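Local atomic coordinates of hypothetical protein RBSTP0775 (Geobacillus stearothermophilus, PDB entry 1RZ3), a protein that is of unknown function but probably binds ATP and acts as a kinase of the phosphoribulokinase and uridine kinase family. Residues R22-I27 against Q96-H101; D28-S33 against V147-C152; D59-E64 against L105-H110. One frame throughout, in Å; residues are numbered along the deposited sequence.

How the contacts relate
Starting from the N terminus, the chain runs through 22-27 and 28-33, along the central strand 23-29 and into the loop that follows, and then through 59-64 in the loop after strand 53-57. Contact 1 closes the first loop when 96-101 comes back to the start of strand 23-29. Contact 3 crosses it, since 59-64 precedes that return and its partner 105-110 follows soon after. Contact 2 closes last, at 147-152, so it crosses contact 1 and encloses contact 3. Contacts 1 and 2 share strand 23-29 and meet where Gly26 O lies 2.8 Å from Val148 N, a probable hydrogen bond. Contact 3 instead joins the loop after strand 53-57 to the two-stranded sheet of 102-109 and 114-121.

Contact 1 (R22-I27 against Q96-H101); sequences RLVLGI and QLKASH
With CG anti to its own carbonyl carbon (chi1 -63°) and the chain extended from there to NE, Arg22 carries its guanidinium past Lys98 to the carbonyls of Leu97 and Ser100. Arg22 NH1 donates to both: 2.8 Å to Leu97 O, the straightest of the three bonds at 158°, and 2.8 Å to Ser100 O, where the bond is more bent. Arg22 NH2 shares Ser100 O, also at 2.8 Å, so two nitrogens grip one oxygen end-on. Both acceptors lie close to the guanidinium plane, although NH1 sits above the carbonyl plane of Leu97 and not on a lone pair. NH2 gives a further bond to Ser123 O, and the bonds to these three carbonyls together fix the rotation of the guanidinium. Lys98 O lies over one face of the group. A water joins the two backbones at the other end of the residue, accepting from Arg22 N and donating to Lys98 O.

Lys98 bends at chi2 and chi4 and thereby folds back toward Arg22 and Val24. Its CE rests 3.1 Å from Arg22 O, and its NZ passes 3.4 Å from Val24 CG2 to form a salt bridge with Asp145, whose OD2 also accepts from Val24 N. Alongside, Val24 CG1 meets Leu97 CD1 at 3.7 Å, the two side chains crossing at about a right angle. The contact thus joins the loop between helix 86-94 and strand 102-109 to the start of strand 23-29, the central strand of a parallel sheet in strand order 2-3-1-4-5, as in P-loop NTPases.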
loop_
_atom_site.group_PDB
_atom_site.type_symbol
_atom_site.label_atom_id
_atom_site.label_comp_id
_atom_site.label_asym_id
_atom_site.label_seq_id
_atom_site.Cartn_x
_atom_site.Cartn_y
_atom_site.Cartn_z
ATOM N N ARG A 22 -2.011 -2.266 -18.012
ATOM C CA ARG A 22 -1.593 -1.486 -16.855
ATOM C C ARG A 22 -0.659 -2.317 -15.985
ATOM O O ARG A 22 -0.868 -3.520 -15.807
ATOM C CB ARG A 22 -2.805 -1.074 -16.011
ATOM C CG ARG A 22 -3.793 -0.161 -16.700
ATOM C CD ARG A 22 -5.010 0.056 -15.824
ATOM N NE ARG A 22 -6.025 0.875 -16.482
ATOM C CZ ARG A 22 -7.297 0.924 -16.104
ATOM N NH1 ARG A 22 -7.709 0.202 -15.071
ATOM N NH2 ARG A 22 -8.165 1.680 -16.767
ATOM N N LEU A 23 0.375 -1.680 -15.456
ATOM C CA LEU A 23 1.311 -2.363 -14.573
ATOM C C LEU A 23 0.956 -1.935 -13.149
ATOM O O LEU A 23 0.950 -0.745 -12.837
ATOM C CB LEU A 23 2.747 -1.956 -14.905
ATOM C CG LEU A 23 3.865 -2.675 -14.142
ATOM C CD1 LEU A 23 3.822 -4.172 -14.447
ATOM C CD2 LEU A 23 5.206 -2.092 -14.547
ATOM N N VAL A 24 0.639 -2.901 -12.292
ATOM C CA VAL A 24 0.282 -2.602 -10.910
ATOM C C VAL A 24 1.479 -2.818 -9.983
ATOM O O VAL A 24 1.984 -3.932 -9.850
ATOM C CB VAL A 24 -0.916 -3.471 -10.461
ATOM C CG1 VAL A 24 -1.299 -3.146 -9.030
ATOM C CG2 VAL A 24 -2.099 -3.231 -11.401
ATOM N N LEU A 25 1.920 -1.735 -9.350
ATOM C CA LEU A 25 3.077 -1.758 -8.461
ATOM C C LEU A 25 2.650 -1.601 -7.013
ATOM O O LEU A 25 1.674 -0.919 -6.711
ATOM C CB LEU A 25 4.022 -0.610 -8.805
ATOM C CG LEU A 25 4.279 -0.329 -10.285
ATOM C CD1 LEU A 25 4.952 1.037 -10.438
ATOM C CD2 LEU A 25 5.140 -1.436 -10.870
ATOM N N GLY A 26 3.392 -2.229 -6.116
ATOM C CA GLY A 26 3.067 -2.112 -4.713
ATOM C C GLY A 26 4.299 -1.727 -3.922
ATOM O O GLY A 26 5.401 -2.203 -4.201
ATOM N N ILE A 27 4.118 -0.832 -2.960
ATOM C CA ILE A 27 5.204 -0.418 -2.089
ATOM C C ILE A 27 4.743 -0.844 -0.699
ATOM O O ILE A 27 3.918 -0.187 -0.071
ATOM C CB ILE A 27 5.439 1.104 -2.134
ATOM C CG1 ILE A 27 5.854 1.523 -3.551
ATOM C CG2 ILE A 27 6.531 1.488 -1.144
ATOM C CD1 ILE A 27 6.206 2.996 -3.682
ATOM N N GLN A 96 -10.376 -4.500 -9.488
ATOM C CA GLN A 96 -10.705 -3.508 -10.514
ATOM C C GLN A 96 -9.521 -2.766 -11.139
ATOM O O GLN A 96 -9.686 -2.062 -12.136
ATOM C CB GLN A 96 -11.653 -2.464 -9.916
ATOM C CG GLN A 96 -12.863 -3.046 -9.215
ATOM C CD GLN A 96 -13.760 -3.806 -10.160
ATOM O OE1 GLN A 96 -14.226 -3.259 -11.161
ATOM N NE2 GLN A 96 -14.008 -5.074 -9.855
ATOM N N LEU A 97 -8.334 -2.913 -10.562
ATOM C CA LEU A 97 -7.164 -2.194 -11.066
ATOM C C LEU A 97 -6.811 -2.398 -12.536
ATOM O O LEU A 97 -6.401 -1.457 -13.218
ATOM C CB LEU A 97 -5.941 -2.521 -10.207
ATOM C CG LEU A 97 -6.053 -2.137 -8.727
ATOM C CD1 LEU A 97 -4.782 -2.543 -8.005
ATOM C CD2 LEU A 97 -6.296 -0.646 -8.588
ATOM N N LYS A 98 -6.977 -3.615 -13.036
ATOM C CA LYS A 98 -6.622 -3.893 -14.419
ATOM C C LYS A 98 -7.535 -3.357 -15.513
ATOM O O LYS A 98 -7.049 -2.973 -16.579
ATOM C CB LYS A 98 -6.449 -5.402 -14.625
ATOM C CG LYS A 98 -5.060 -5.923 -14.296
ATOM C CD LYS A 98 -4.023 -5.340 -15.251
ATOM C CE LYS A 98 -2.653 -5.960 -15.038
ATOM N NZ LYS A 98 -2.141 -5.740 -13.669
ATOM N N ALA A 99 -8.840 -3.306 -15.273
ATOM C CA ALA A 99 -9.731 -2.857 -16.337
ATOM C C ALA A 99 -10.711 -1.722 -16.072
ATOM O O ALA A 99 -11.240 -1.150 -17.022
ATOM C CB ALA A 99 -10.496 -4.060 -16.890
ATOM N N SER A 100 -10.969 -1.385 -14.812
ATOM C CA SER A 100 -11.923 -0.315 -14.527
ATOM C C SER A 100 -11.470 1.054 -15.016
ATOM O O SER A 100 -10.286 1.386 -14.976
ATOM C CB SER A 100 -12.227 -0.248 -13.029
ATOM O OG SER A 100 -13.010 -1.363 -12.626
ATOM N N HIS A 101 -12.428 1.855 -15.475
ATOM C CA HIS A 101 -12.125 3.192 -15.972
ATOM C C HIS A 101 -11.895 4.157 -14.809
ATOM O O HIS A 101 -11.002 5.005 -14.842
ATOM C CB HIS A 101 -13.284 3.702 -16.829
ATOM C CG HIS A 101 -13.032 5.039 -17.450
ATOM N ND1 HIS A 101 -12.172 5.217 -18.514
ATOM C CD2 HIS A 101 -13.529 6.265 -17.160
ATOM C CE1 HIS A 101 -12.156 6.494 -18.854
ATOM N NE2 HIS A 101 -12.970 7.151 -18.048
HETATM O O HOH W 1 -4.711 -3.340 -17.999
#

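Contact 2 (D28-S33 against V147-C152); sequences DGLSRS and VVYLDC
Tyr149 can be followed outward along Asp28 and Leu30. Tyr149 CB lies 4.1 Å from Asp28 O, and with CG anti to the backbone N (chi1 180°) the ring swings out beside the aspartate. Tyr149 CD1 meets Asp28 OD2 at 3.5 Å, the oxygen at the ring edge and the carboxylate turned 81° from the ring plane. Tyr149 CE1 still borders Asp28 OD2 and comes near Gly29 CA, and at the tip Tyr149 OH touches Leu30 CG at 3.5 Å. The carboxylate itself is held by outside partners, OD2 by Tyr183 OH and OD1 by Leu135 N.

The backbones themselves pair in parallel. Asp28 makes both bonds, its N giving to Val148 O at 2.8 Å and its O accepting from Leu150 N at 2.7 Å, nearly straight at 170°. Farther on, a water bridges Leu30 N and Leu150 O. The chain then makes a type II turn from Leu30 to Ser33, tied by Ser33 OG donating to Leu30 O at 2.8 Å, while Leu150 CD2 packs 3.3 Å from Ser33 O. A parallel strand running into a tight loop before helix 35-48 is consistent with the Walker A P-loop of nucleotide-binding kinases.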
loop_
_atom_site.group_PDB
_atom_site.type_symbol
_atom_site.label_atom_id
_atom_site.label_comp_id
_atom_site.label_asym_id
_atom_site.label_seq_id
_atom_site.Cartn_x
_atom_site.Cartn_y
_atom_site.Cartn_z
ATOM N N ASP A 28 5.270 -1.978 -0.255
ATOM C CA ASP A 28 4.925 -2.569 1.030
ATOM C C ASP A 28 5.975 -2.198 2.073
ATOM O O ASP A 28 7.170 -2.195 1.801
ATOM C CB ASP A 28 4.834 -4.087 0.846
ATOM C CG ASP A 28 4.263 -4.811 2.052
ATOM O OD1 ASP A 28 3.457 -4.226 2.807
ATOM O OD2 ASP A 28 4.610 -5.998 2.223
ATOM N N GLY A 29 5.523 -1.869 3.271
ATOM C CA GLY A 29 6.463 -1.511 4.315
ATOM C C GLY A 29 5.714 -1.232 5.594
ATOM O O GLY A 29 4.526 -0.914 5.558
ATOM N N LEU A 30 6.406 -1.342 6.722
ATOM C CA LEU A 30 5.785 -1.113 8.018
ATOM C C LEU A 30 5.523 0.370 8.267
ATOM O O LEU A 30 5.965 1.227 7.502
ATOM C CB LEU A 30 6.669 -1.699 9.124
ATOM C CG LEU A 30 7.093 -3.157 8.908
ATOM C CD1 LEU A 30 7.844 -3.666 10.129
ATOM C CD2 LEU A 30 5.867 -4.020 8.642
ATOM N N SER A 31 4.797 0.664 9.341
ATOM C CA SER A 31 4.467 2.039 9.693
ATOM C C SER A 31 5.713 2.910 9.841
ATOM O O SER A 31 6.700 2.498 10.446
ATOM C CB SER A 31 3.667 2.067 10.997
ATOM O OG SER A 31 3.351 3.398 11.366
ATOM N N ARG A 32 5.655 4.114 9.280
ATOM C CA ARG A 32 6.767 5.061 9.340
ATOM C C ARG A 32 8.065 4.538 8.724
ATOM O O ARG A 32 9.147 4.754 9.271
ATOM C CB ARG A 32 7.038 5.487 10.791
ATOM C CG ARG A 32 5.914 6.278 11.451
ATOM C CD ARG A 32 6.356 6.810 12.811
ATOM N NE ARG A 32 5.285 7.512 13.517
ATOM C CZ ARG A 32 4.195 6.925 14.004
ATOM N NH1 ARG A 32 4.021 5.616 13.863
ATOM N NH2 ARG A 32 3.275 7.646 14.632
ATOM N N SER A 33 7.966 3.856 7.588
ATOM C CA SER A 33 9.154 3.336 6.922
ATOM C C SER A 33 9.507 4.240 5.745
ATOM O O SER A 33 10.514 4.032 5.068
ATOM C CB SER A 33 8.910 1.910 6.424
ATOM O OG SER A 33 7.799 1.865 5.549
ATOM N N VAL A 147 6.178 -5.879 -6.511
ATOM C CA VAL A 147 6.100 -5.363 -5.152
ATOM C C VAL A 147 7.489 -5.089 -4.605
ATOM O O VAL A 147 8.390 -5.929 -4.710
ATOM C CB VAL A 147 5.399 -6.352 -4.192
ATOM C CG1 VAL A 147 5.442 -5.807 -2.758
ATOM C CG2 VAL A 147 3.950 -6.568 -4.625
ATOM N N VAL A 148 7.655 -3.898 -4.042
ATOM C CA VAL A 148 8.912 -3.501 -3.420
ATOM C C VAL A 148 8.630 -3.501 -1.927
ATOM O O VAL A 148 7.634 -2.930 -1.491
ATOM C CB VAL A 148 9.328 -2.061 -3.786
ATOM C CG1 VAL A 148 10.674 -1.733 -3.136
ATOM C CG2 VAL A 148 9.399 -1.893 -5.277
ATOM N N TYR A 149 9.478 -4.155 -1.140
ATOM C CA TYR A 149 9.274 -4.136 0.302
ATOM C C TYR A 149 10.319 -3.176 0.849
ATOM O O TYR A 149 11.511 -3.338 0.595
ATOM C CB TYR A 149 9.474 -5.518 0.930
ATOM C CG TYR A 149 9.264 -5.499 2.434
ATOM C CD1 TYR A 149 7.993 -5.642 2.980
ATOM C CD2 TYR A 149 10.336 -5.286 3.304
ATOM C CE1 TYR A 149 7.787 -5.575 4.362
ATOM C CE2 TYR A 149 10.145 -5.216 4.686
ATOM C CZ TYR A 149 8.869 -5.362 5.207
ATOM O OH TYR A 149 8.671 -5.305 6.569
ATOM N N LEU A 150 9.860 -2.170 1.583
ATOM C CA LEU A 150 10.742 -1.165 2.165
ATOM C C LEU A 150 11.190 -1.656 3.532
ATOM O O LEU A 150 10.439 -1.570 4.498
ATOM C CB LEU A 150 9.982 0.155 2.313
ATOM C CG LEU A 150 10.752 1.438 2.015
ATOM C CD1 LEU A 150 11.274 1.365 0.588
ATOM C CD2 LEU A 150 9.850 2.651 2.192
ATOM N N ASP A 151 12.411 -2.171 3.615
ATOM C CA ASP A 151 12.926 -2.694 4.874
ATOM C C ASP A 151 13.655 -1.629 5.691
ATOM O O ASP A 151 14.651 -1.059 5.246
ATOM C CB ASP A 151 13.847 -3.882 4.597
ATOM C CG ASP A 151 14.199 -4.651 5.852
ATOM O OD1 ASP A 151 13.397 -4.623 6.810
ATOM O OD2 ASP A 151 15.269 -5.296 5.874
ATOM N N CYS A 152 13.145 -1.367 6.892
ATOM C CA CYS A 152 13.726 -0.365 7.779
ATOM C C CYS A 152 13.934 -0.963 9.173
ATOM O O CYS A 152 13.142 -1.787 9.626
ATOM C CB CYS A 152 12.792 0.849 7.861
ATOM S SG CYS A 152 13.534 2.363 8.528
HETATM O O HOH W 2 9.113 -1.548 6.756
#

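Contact 3 (D59-E64 against L105-H110); sequences DDHIVE and LPFYDH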
loop_
_atom_site.group_PDB
_atom_site.type_symbol
_atom_site.label_atom_id
_atom_site.label_comp_id
_atom_site.label_asym_id
_atom_site.label_seq_id
_atom_site.Cartn_x
_atom_site.Cartn_y
_atom_site.Cartn_z
ATOM N N ASP A 59 -3.651 4.019 3.701
ATOM C CA ASP A 59 -4.108 4.640 4.946
ATOM C C ASP A 59 -5.356 5.489 4.696
ATOM O O ASP A 59 -6.058 5.857 5.638
ATOM C CB ASP A 59 -3.015 5.506 5.572
ATOM C CG ASP A 59 -1.877 4.682 6.140
ATOM O OD1 ASP A 59 -2.156 3.623 6.746
ATOM O OD2 ASP A 59 -0.706 5.095 5.991
ATOM N N ASP A 60 -5.624 5.804 3.430
ATOM C CA ASP A 60 -6.813 6.582 3.074
ATOM C C ASP A 60 -8.048 5.689 3.148
ATOM O O ASP A 60 -9.175 6.177 3.260
ATOM C CB ASP A 60 -6.758 7.089 1.620
ATOM C CG ASP A 60 -5.755 8.207 1.404
ATOM O OD1 ASP A 60 -5.504 8.986 2.341
ATOM O OD2 ASP A 60 -5.237 8.317 0.270
ATOM N N HIS A 61 -7.842 4.377 3.091
ATOM C CA HIS A 61 -8.984 3.474 3.042
ATOM C C HIS A 61 -9.250 2.567 4.232
ATOM O O HIS A 61 -9.649 1.411 4.066
ATOM C CB HIS A 61 -8.878 2.650 1.761
ATOM C CG HIS A 61 -8.598 3.481 0.548
ATOM N ND1 HIS A 61 -9.491 4.416 0.069
ATOM C CD2 HIS A 61 -7.501 3.572 -0.240
ATOM C CE1 HIS A 61 -8.954 5.049 -0.960
ATOM N NE2 HIS A 61 -7.747 4.556 -1.168
ATOM N N ILE A 62 -9.045 3.099 5.428
ATOM C CA ILE A 62 -9.290 2.343 6.646
ATOM C C ILE A 62 -10.694 2.658 7.163
ATOM O O ILE A 62 -11.339 3.611 6.706
ATOM C CB ILE A 62 -8.259 2.694 7.734
ATOM C CG1 ILE A 62 -8.316 4.192 8.052
ATOM C CG2 ILE A 62 -6.866 2.296 7.271
ATOM C CD1 ILE A 62 -7.458 4.599 9.220
ATOM N N VAL A 63 -11.162 1.847 8.107
ATOM C CA VAL A 63 -12.481 2.026 8.696
ATOM C C VAL A 63 -12.463 3.053 9.825
ATOM O O VAL A 63 -11.403 3.485 10.267
ATOM C CB VAL A 63 -13.019 0.691 9.248
ATOM C CG1 VAL A 63 -13.113 -0.330 8.122
ATOM C CG2 VAL A 63 -12.103 0.177 10.358
ATOM N N GLU A 64 -13.651 3.439 10.284
ATOM C CA GLU A 64 -13.799 4.414 11.364
ATOM C C GLU A 64 -13.209 3.881 12.674
ATOM O O GLU A 64 -13.092 2.669 12.859
ATOM C CB GLU A 64 -15.283 4.728 11.564
ATOM C CG GLU A 64 -16.112 3.486 11.843
ATOM C CD GLU A 64 -17.604 3.736 11.777
ATOM O OE1 GLU A 64 -18.119 4.520 12.603
ATOM O OE2 GLU A 64 -18.260 3.143 10.895
ATOM N N LEU A 105 -14.368 5.658 -4.158
ATOM C CA LEU A 105 -14.114 5.012 -2.881
ATOM C C LEU A 105 -14.280 5.959 -1.705
ATOM O O LEU A 105 -14.183 7.182 -1.854
ATOM C CB LEU A 105 -12.679 4.482 -2.857
ATOM C CG LEU A 105 -12.173 3.640 -4.029
ATOM C CD1 LEU A 105 -10.653 3.618 -4.025
ATOM C CD2 LEU A 105 -12.733 2.234 -3.933
ATOM N N PRO A 106 -14.539 5.399 -0.515
ATOM C CA PRO A 106 -14.694 6.233 0.676
ATOM C C PRO A 106 -13.288 6.564 1.166
ATOM O O PRO A 106 -12.483 5.665 1.417
ATOM C CB PRO A 106 -15.456 5.322 1.637
ATOM C CG PRO A 106 -14.934 3.960 1.281
ATOM C CD PRO A 106 -14.927 4.003 -0.238
ATOM N N PHE A 107 -12.975 7.849 1.254
ATOM C CA PHE A 107 -11.664 8.273 1.719
ATOM C C PHE A 107 -11.771 8.701 3.177
ATOM O O PHE A 107 -12.595 9.546 3.524
ATOM C CB PHE A 107 -11.142 9.417 0.847
ATOM C CG PHE A 107 -10.509 8.948 -0.441
ATOM C CD1 PHE A 107 -9.127 8.849 -0.553
ATOM C CD2 PHE A 107 -11.297 8.582 -1.527
ATOM C CE1 PHE A 107 -8.529 8.393 -1.732
ATOM C CE2 PHE A 107 -10.715 8.124 -2.710
ATOM C CZ PHE A 107 -9.322 8.030 -2.810
ATOM N N TYR A 108 -10.939 8.108 4.025
ATOM C CA TYR A 108 -10.963 8.399 5.452
ATOM C C TYR A 108 -10.245 9.677 5.874
ATOM O O TYR A 108 -9.099 9.922 5.491
ATOM C CB TYR A 108 -10.367 7.226 6.228
ATOM C CG TYR A 108 -10.479 7.366 7.726
ATOM C CD1 TYR A 108 -11.724 7.354 8.351
ATOM C CD2 TYR A 108 -9.340 7.488 8.522
ATOM C CE1 TYR A 108 -11.835 7.454 9.733
ATOM C CE2 TYR A 108 -9.438 7.593 9.911
ATOM C CZ TYR A 108 -10.691 7.573 10.506
ATOM O OH TYR A 108 -10.805 7.655 11.874
ATOM N N ASP A 109 -10.934 10.483 6.676
ATOM C CA ASP A 109 -10.374 11.720 7.204
ATOM C C ASP A 109 -10.027 11.407 8.654
ATOM O O ASP A 109 -10.914 11.286 9.500
ATOM C CB ASP A 109 -11.400 12.855 7.151
ATOM C CG ASP A 109 -10.788 14.206 7.481
ATOM O OD1 ASP A 109 -10.138 14.327 8.542
ATOM O OD2 ASP A 109 -10.955 15.149 6.679
ATOM N N HIS A 110 -8.734 11.261 8.924
ATOM C CA HIS A 110 -8.230 10.932 10.255
ATOM C C HIS A 110 -8.618 11.934 11.345
ATOM O O HIS A 110 -8.882 11.547 12.485
ATOM C CB HIS A 110 -6.707 10.795 10.195
ATOM C CG HIS A 110 -6.233 9.788 9.192
ATOM N ND1 HIS A 110 -6.372 8.429 9.374
ATOM C CD2 HIS A 110 -5.653 9.944 7.977
ATOM C CE1 HIS A 110 -5.900 7.792 8.318
ATOM N NE2 HIS A 110 -5.458 8.688 7.454
HETATM O O HOH W 3 -8.122 10.265 2.862
HETATM O O HOH W 4 -3.925 8.961 4.439
#
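His61 and Phe107 form a T-shaped pair: the imidazole presents its edge to the phenyl face, with CE1 of His61 3.4 Å above the Phe107 ring toward the rim and the planes 64° apart. Asp60 CB covers a face of the imidazole, over its centre, and Pro106 O lies at the edge, 3.5 Å from His61 ND1. At the rim of Phe107, in plane, sits Asp60 OD2. Farther along, Tyr108 has Val63 O over one face, 4.0 Å above the ring plane, and His110 CE1 at its edge. His110 in turn meets Asp59 O and Ile62 CD1 edge-on.

Ile62 packs against both Tyr108 and His110. Its CG1 lies between the backbone N and the carbonyl carbon (chi1 59°), which places it 3.5 Å from Tyr108 CD2, and CD1 reaches CD2 of the same ring before meeting His110 CE1. The phenol oxygen of Tyr108 is held by Asp113 and Arg68. One direct backbone bond joins the segments, Tyr108 N to Asp60 O, 2.7 Å long, almost straight at 172° and in the carbonyl plane. Two waters donate to Asp60 OD1; one also donates to Tyr108 O, and the other reaches His110 NE2 weakly.

The contact couples the loop after strand 53-57, whose Asp59 lies near the putative P-loop, to the antiparallel hairpin of 102-109 and 114-121. Such a hairpin set against the P-loop core is consistent with the uridine kinase fold, where in uridine-cytidine kinases it contributes to the nucleoside pocket.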